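Local coordinates for protein putative NADPH-dependent oxidoreductase (Desulfitobacterium hafniense DCB-2, PDB 3DB2) that probably catalyses an NADPH-dependent oxidoreduction of a still unidentified substrate, as a two-domain relative of the GFO/IDH/MocA dehydrogenases, at residues L194-G204 and V216-K227. Sequence-based numbering, arbitrary orientation.
Sequences LGPVARVFNFG and VNQTLLEFEDGK
Arg199 and Glu222 face each other across an antiparallel beta hairpin, strands 197-204 and 216-223, in the mixed sheet of the GFO/IDH/MocA C-terminal domain, and illustrate how a classic beta bulge and a salt bridge can share one site. Arg199 NH1 meets Glu222 OE1 at 2.9 Å on the anti side of the carboxylate, well out of its plane, with the two planar groups 72° apart. With CG between the backbone N and carbonyl carbon (chi1 63°) and a bend at chi3, the guanidinium comes back toward the backbone; Ala198 CB lies over one face, toward the rim. A water bridges NH1 to Phe223 O. A leucine in place of Arg199 would probably leave Glu222 OE1 without its charged mate, though OE2 keeps Lys205 of the second subunit, and Glu348, the partner of NH2, without its salt bridge. In the bulge, Glu222 O accepts from both Ala198 N (2.8 Å) and Arg199 N (3.2 Å). Beyond it, on the opposite face, Asn202 OD1 receives a very short bond from Thr219 OG1, while ND2 donates to Asn217 OD1 at 2.8 Å. Phe201 and Leu220 share the face of Arg199 and Glu222, where each meets its own counterpart in the second subunit. Back at the bulge end, Leu194, the last residue of helix 183-194, sets CB over the Phe223 ring, 4.1 Å from its centroid.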
# COMPACT_ATOMS: atom_id res chain seq x y z
N LEU C 194 11.15 -8.19 8.99
CA LEU C 194 11.66 -8.95 7.86
C LEU C 194 13.16 -8.94 7.59
O LEU C 194 13.59 -9.61 6.63
CB LEU C 194 11.01 -8.42 6.57
CG LEU C 194 9.49 -8.54 6.46
CD1 LEU C 194 9.08 -8.40 5.02
CD2 LEU C 194 9.00 -9.85 7.05
N GLY C 195 13.99 -8.24 8.34
CA GLY C 195 15.40 -8.19 8.04
C GLY C 195 15.75 -7.04 7.09
O GLY C 195 14.88 -6.23 6.73
N PRO C 196 17.01 -6.96 6.69
CA PRO C 196 17.53 -5.79 5.99
C PRO C 196 17.03 -5.58 4.57
O PRO C 196 16.92 -6.45 3.69
CB PRO C 196 19.06 -6.03 5.94
CG PRO C 196 19.18 -7.51 6.06
CD PRO C 196 18.07 -7.94 6.96
N VAL C 197 16.72 -4.33 4.28
CA VAL C 197 16.32 -3.89 2.94
C VAL C 197 17.51 -3.93 2.00
O VAL C 197 18.62 -3.56 2.39
CB VAL C 197 15.74 -2.48 3.02
CG1 VAL C 197 15.50 -1.96 1.62
CG2 VAL C 197 14.46 -2.48 3.86
N ALA C 198 17.30 -4.38 0.77
CA ALA C 198 18.35 -4.38 -0.25
C ALA C 198 18.31 -3.17 -1.16
O ALA C 198 19.32 -2.61 -1.58
CB ALA C 198 18.26 -5.65 -1.09
N ARG C 199 17.13 -2.75 -1.58
CA ARG C 199 16.95 -1.67 -2.53
C ARG C 199 15.60 -0.98 -2.34
O ARG C 199 14.63 -1.53 -1.76
CB ARG C 199 17.05 -2.11 -3.99
CG ARG C 199 15.99 -3.11 -4.44
CD ARG C 199 16.35 -3.66 -5.84
NE ARG C 199 17.67 -4.31 -5.67
CZ ARG C 199 17.83 -5.50 -5.15
NH1 ARG C 199 16.79 -6.26 -4.77
NH2 ARG C 199 19.10 -5.91 -5.04
N VAL C 200 15.52 0.25 -2.82
CA VAL C 200 14.45 1.20 -2.65
C VAL C 200 14.04 1.86 -3.96
O VAL C 200 14.95 2.18 -4.72
CB VAL C 200 14.91 2.34 -1.69
CG1 VAL C 200 13.78 3.31 -1.39
CG2 VAL C 200 15.46 1.77 -0.40
N PHE C 201 12.74 2.10 -4.16
CA PHE C 201 12.27 2.99 -5.22
C PHE C 201 11.24 3.93 -4.56
O PHE C 201 10.38 3.51 -3.80
CB PHE C 201 11.73 2.30 -6.47
CG PHE C 201 11.32 3.32 -7.51
CD1 PHE C 201 12.27 3.75 -8.43
CD2 PHE C 201 10.05 3.87 -7.61
CE1 PHE C 201 11.96 4.71 -9.38
CE2 PHE C 201 9.73 4.82 -8.56
CZ PHE C 201 10.69 5.24 -9.45
N ASN C 202 11.30 5.22 -4.91
CA ASN C 202 10.28 6.12 -4.37
C ASN C 202 9.74 7.09 -5.43
O ASN C 202 10.51 7.60 -6.23
CB ASN C 202 10.85 6.95 -3.21
CG ASN C 202 9.87 7.78 -2.45
OD1 ASN C 202 8.96 7.31 -1.79
ND2 ASN C 202 10.01 9.10 -2.46
N PHE C 203 8.44 7.34 -5.39
CA PHE C 203 7.81 8.50 -6.03
C PHE C 203 7.40 9.46 -4.91
O PHE C 203 6.76 9.04 -3.93
CB PHE C 203 6.63 8.15 -6.88
CG PHE C 203 6.86 7.49 -8.24
CD1 PHE C 203 7.82 7.96 -9.11
CD2 PHE C 203 6.06 6.41 -8.61
CE1 PHE C 203 8.02 7.42 -10.36
CE2 PHE C 203 6.27 5.84 -9.86
CZ PHE C 203 7.24 6.32 -10.72
N GLY C 204 7.73 10.74 -5.02
CA GLY C 204 7.24 11.64 -3.97
C GLY C 204 7.41 13.11 -4.35
O GLY C 204 8.29 13.43 -5.15
N VAL C 216 4.46 13.95 0.37
CA VAL C 216 3.76 12.71 0.01
C VAL C 216 4.75 11.79 -0.70
O VAL C 216 5.35 12.20 -1.69
CB VAL C 216 2.55 12.95 -0.89
CG1 VAL C 216 1.93 11.63 -1.36
CG2 VAL C 216 1.48 13.80 -0.22
N ASN C 217 4.97 10.60 -0.17
CA ASN C 217 5.83 9.60 -0.72
C ASN C 217 5.05 8.25 -0.81
O ASN C 217 4.23 7.98 0.05
CB ASN C 217 7.09 9.27 0.05
CG ASN C 217 8.01 10.46 0.27
OD1 ASN C 217 8.76 10.83 -0.60
ND2 ASN C 217 7.87 10.97 1.50
N GLN C 218 5.39 7.50 -1.84
CA GLN C 218 5.09 6.07 -1.89
C GLN C 218 6.42 5.39 -2.24
O GLN C 218 7.02 5.68 -3.26
CB GLN C 218 4.00 5.78 -2.88
CG GLN C 218 2.65 6.25 -2.35
CD GLN C 218 1.47 5.85 -3.19
OE1 GLN C 218 1.52 6.03 -4.42
NE2 GLN C 218 0.40 5.32 -2.61
N THR C 219 6.83 4.46 -1.38
CA THR C 219 8.15 3.86 -1.48
C THR C 219 7.99 2.33 -1.58
O THR C 219 7.23 1.81 -0.75
CB THR C 219 9.00 4.16 -0.23
OG1 THR C 219 8.97 5.57 -0.04
CG2 THR C 219 10.42 3.69 -0.47
N LEU C 220 8.71 1.77 -2.54
CA LEU C 220 8.83 0.31 -2.62
C LEU C 220 10.22 -0.11 -2.13
O LEU C 220 11.24 0.51 -2.37
CB LEU C 220 8.64 -0.19 -4.04
CG LEU C 220 7.29 0.15 -4.67
CD1 LEU C 220 7.20 -0.54 -6.04
CD2 LEU C 220 6.12 -0.24 -3.79
N LEU C 221 10.24 -1.23 -1.43
CA LEU C 221 11.40 -1.89 -0.89
C LEU C 221 11.46 -3.34 -1.33
O LEU C 221 10.45 -4.03 -1.41
CB LEU C 221 11.39 -1.82 0.65
CG LEU C 221 10.96 -0.47 1.24
CD1 LEU C 221 10.03 -0.67 2.42
CD2 LEU C 221 12.18 0.33 1.65
N GLU C 222 12.66 -3.82 -1.64
CA GLU C 222 12.93 -5.25 -1.80
C GLU C 222 13.95 -5.63 -0.72
O GLU C 222 14.94 -4.89 -0.59
CB GLU C 222 13.50 -5.64 -3.14
CG GLU C 222 12.52 -5.55 -4.29
CD GLU C 222 12.99 -6.41 -5.46
OE1 GLU C 222 14.15 -6.29 -5.89
OE2 GLU C 222 12.16 -7.21 -5.96
N PHE C 223 13.69 -6.71 -0.03
CA PHE C 223 14.51 -7.19 1.07
C PHE C 223 15.66 -8.06 0.55
O PHE C 223 15.61 -8.50 -0.59
CB PHE C 223 13.67 -7.97 2.11
CG PHE C 223 12.86 -6.93 2.89
CD1 PHE C 223 11.62 -6.53 2.41
CD2 PHE C 223 13.37 -6.38 4.04
CE1 PHE C 223 10.88 -5.55 3.07
CE2 PHE C 223 12.65 -5.37 4.70
CZ PHE C 223 11.43 -4.95 4.19
N GLU C 224 16.68 -8.27 1.39
CA GLU C 224 17.81 -9.09 0.96
C GLU C 224 17.37 -10.52 0.66
O GLU C 224 17.97 -11.20 -0.17
CB GLU C 224 18.91 -9.03 2.03
CG GLU C 224 20.02 -8.05 1.72
CD GLU C 224 20.10 -6.85 2.62
OE1 GLU C 224 21.19 -6.65 3.20
OE2 GLU C 224 19.08 -6.13 2.75
N ASP C 225 16.31 -10.97 1.32
CA ASP C 225 15.80 -12.33 1.03
C ASP C 225 14.72 -12.37 -0.04
O ASP C 225 14.12 -13.41 -0.29
CB ASP C 225 15.30 -12.97 2.33
CG ASP C 225 13.97 -12.49 2.83
OD1 ASP C 225 13.41 -11.52 2.27
OD2 ASP C 225 13.43 -13.08 3.79
N GLY C 226 14.42 -11.29 -0.75
CA GLY C 226 13.45 -11.34 -1.81
C GLY C 226 12.06 -10.85 -1.48
O GLY C 226 11.27 -10.61 -2.38
N LYS C 227 11.74 -10.74 -0.20
CA LYS C 227 10.41 -10.30 0.25
C LYS C 227 10.26 -8.84 -0.13
O LYS C 227 11.28 -8.21 -0.45
CB LYS C 227 10.26 -10.54 1.74
CG LYS C 227 10.32 -12.00 2.17
CD LYS C 227 9.77 -12.10 3.60
CE LYS C 227 9.71 -13.56 4.04
NZ LYS C 227 11.06 -14.16 4.04
O HOH W 1 16.86 -8.69 -2.98